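Local coordinates for protein cryptic loci regulator 2 (Schizosaccharomyces pombe 972h-, PDB 5IKJ) that acts upstream of histone deacetylases to promote transcriptional silencing at heterochromatin as part of the Snf2/Hdac-containing repressor complex SHREC, at residues D530-Y533 and E534-S538. Numbering follows the deposited sequence.
Sequences DDFY and EYLLS
D531 meets Y535 one turn further along the helix, its carboxylate set against the edge of the phenol ring. OD2 of D531 lies in the ring plane, 3.3 Å from CE2 of Y535, so an electron-rich oxygen faces the weakly positive rim of the aromatic; the carboxylate itself is turned 67° from that plane. The torsions bring the two together: in D531, CG sits between the backbone N and the carbonyl carbon (chi1 59°), while Y535 places its ring beside its own backbone N, leaning back over the preceding turn. OD1 of D531 turns the other way, accepting a hydrogen bond from the hydroxyl of Y300 and a weak one from the backbone N of F532; an acidic side chain near the N-terminal end of a helix suits the backbone N-H groups close by.

Backbone bonds to carbonyls four residues earlier tie the same residues together: the N-H of Y535 reaches O of D531 nearly straight, at 168°. L536 N bonds to F532 O at 2.8 Å. This short helix, 531-540, lies against the antiparallel sheet that includes strands 255-266, 288-294 and 300-304.

F532 and L536, spaced four residues apart, put apolar groups on that sheet, and Y533 reaches V262 on it. CE1 of F532 touches CD1 of L536 at 3.7 Å, the side chains lying aslant. F302 and H291 adjoin both residues, and Y300 meets the F532 ring edge-to-face. Beside F532, the Y533 ring takes CD1 of F532 over the centre of one face, 3.9 Å above its plane. Y533, L536 and L537 also pack on apolar side chains of another protein's chain, and both carboxylate oxygens of D530 are in salt bridges to basic side-chain groups of that chain.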
loop_
_atom_site.group_PDB
_atom_site.type_symbol
_atom_site.label_atom_id
_atom_site.label_comp_id
_atom_site.label_asym_id
_atom_site.label_seq_id
_atom_site.Cartn_x
_atom_site.Cartn_y
_atom_site.Cartn_z
ATOM N N ASP A 530 16.106 8.011 -16.410
ATOM C CA ASP A 530 14.947 7.458 -17.105
ATOM C C ASP A 530 15.287 6.228 -17.937
ATOM O O ASP A 530 14.392 5.426 -18.225
ATOM C CB ASP A 530 14.307 8.524 -17.999
ATOM C CG ASP A 530 13.324 9.404 -17.249
ATOM O OD1 ASP A 530 12.760 8.944 -16.233
ATOM O OD2 ASP A 530 13.107 10.555 -17.680
ATOM N N ASP A 531 16.550 6.057 -18.336
ATOM C CA ASP A 531 16.916 4.877 -19.114
ATOM C C ASP A 531 16.716 3.599 -18.311
ATOM O O ASP A 531 16.397 2.549 -18.884
ATOM C CB ASP A 531 18.367 4.985 -19.581
ATOM C CG ASP A 531 19.337 5.124 -18.428
ATOM O OD1 ASP A 531 18.928 5.646 -17.372
ATOM O OD2 ASP A 531 20.507 4.710 -18.577
ATOM N N PHE A 532 16.907 3.668 -16.990
ATOM C CA PHE A 532 16.667 2.528 -16.110
ATOM C C PHE A 532 15.374 1.805 -16.461
ATOM O O PHE A 532 15.344 0.576 -16.583
ATOM C CB PHE A 532 16.625 3.017 -14.661
ATOM C CG PHE A 532 16.497 1.916 -13.645
ATOM C CD1 PHE A 532 15.251 1.452 -13.254
ATOM C CD2 PHE A 532 17.626 1.358 -13.066
ATOM C CE1 PHE A 532 15.134 0.447 -12.314
ATOM C CE2 PHE A 532 17.514 0.353 -12.126
ATOM C CZ PHE A 532 16.267 -0.103 -11.749
ATOM N N TYR A 533 14.290 2.562 -16.630
ATOM C CA TYR A 533 12.981 1.967 -16.853
ATOM C C TYR A 533 12.792 1.489 -18.286
ATOM O O TYR A 533 11.963 0.602 -18.522
ATOM C CB TYR A 533 11.900 2.975 -16.462
ATOM C CG TYR A 533 12.019 3.395 -15.018
ATOM C CD1 TYR A 533 11.429 2.648 -14.007
ATOM C CD2 TYR A 533 12.749 4.520 -14.660
ATOM C CE1 TYR A 533 11.549 3.019 -12.683
ATOM C CE2 TYR A 533 12.875 4.899 -13.339
ATOM C CZ TYR A 533 12.273 4.144 -12.353
ATOM O OH TYR A 533 12.394 4.519 -11.037
ATOM N N GLU A 534 13.637 1.963 -19.193
ATOM C CA GLU A 534 13.636 1.475 -20.556
ATOM C C GLU A 534 14.276 0.086 -20.466
ATOM O O GLU A 534 13.692 -0.897 -20.898
ATOM C CB GLU A 534 14.431 2.393 -21.477
ATOM C CG GLU A 534 14.598 1.849 -22.885
ATOM C CD GLU A 534 14.740 2.935 -23.930
ATOM O OE1 GLU A 534 15.197 4.043 -23.592
ATOM O OE2 GLU A 534 14.393 2.675 -25.097
ATOM N N TYR A 535 15.471 0.013 -19.881
ATOM C CA TYR A 535 16.149 -1.262 -19.676
ATOM C C TYR A 535 15.255 -2.244 -18.928
ATOM O O TYR A 535 15.095 -3.398 -19.344
ATOM C CB TYR A 535 17.454 -1.047 -18.905
ATOM C CG TYR A 535 18.507 -0.266 -19.656
ATOM C CD1 TYR A 535 19.091 -0.778 -20.807
ATOM C CD2 TYR A 535 18.931 0.976 -19.203
ATOM C CE1 TYR A 535 20.060 -0.069 -21.493
ATOM C CE2 TYR A 535 19.899 1.691 -19.880
ATOM C CZ TYR A 535 20.461 1.164 -21.024
ATOM O OH TYR A 535 21.424 1.877 -21.699
ATOM N N LEU A 536 14.667 -1.799 -17.814
ATOM C CA LEU A 536 13.845 -2.682 -16.992
ATOM C C LEU A 536 12.756 -3.344 -17.824
ATOM O O LEU A 536 12.580 -4.567 -17.780
ATOM C CB LEU A 536 13.235 -1.894 -15.829
ATOM C CG LEU A 536 12.801 -2.686 -14.591
ATOM C CD1 LEU A 536 12.366 -1.735 -13.485
ATOM C CD2 LEU A 536 11.681 -3.668 -14.892
ATOM N N LEU A 537 12.018 -2.546 -18.577
ATOM C CA LEU A 537 10.939 -3.077 -19.387
ATOM C C LEU A 537 11.412 -4.202 -20.287
ATOM O O LEU A 537 10.717 -5.193 -20.468
ATOM C CB LEU A 537 10.303 -1.977 -20.222
ATOM C CG LEU A 537 9.126 -2.467 -21.048
ATOM C CD1 LEU A 537 8.199 -3.290 -20.180
ATOM C CD2 LEU A 537 8.382 -1.310 -21.680
ATOM N N SER A 538 12.599 -4.045 -20.850
ATOM C CA SER A 538 13.144 -5.054 -21.738
ATOM C C SER A 538 13.561 -6.282 -20.971
ATOM O O SER A 538 13.479 -7.393 -21.475
ATOM C CB SER A 538 14.350 -4.503 -22.490
ATOM O OG SER A 538 13.959 -3.501 -23.398
#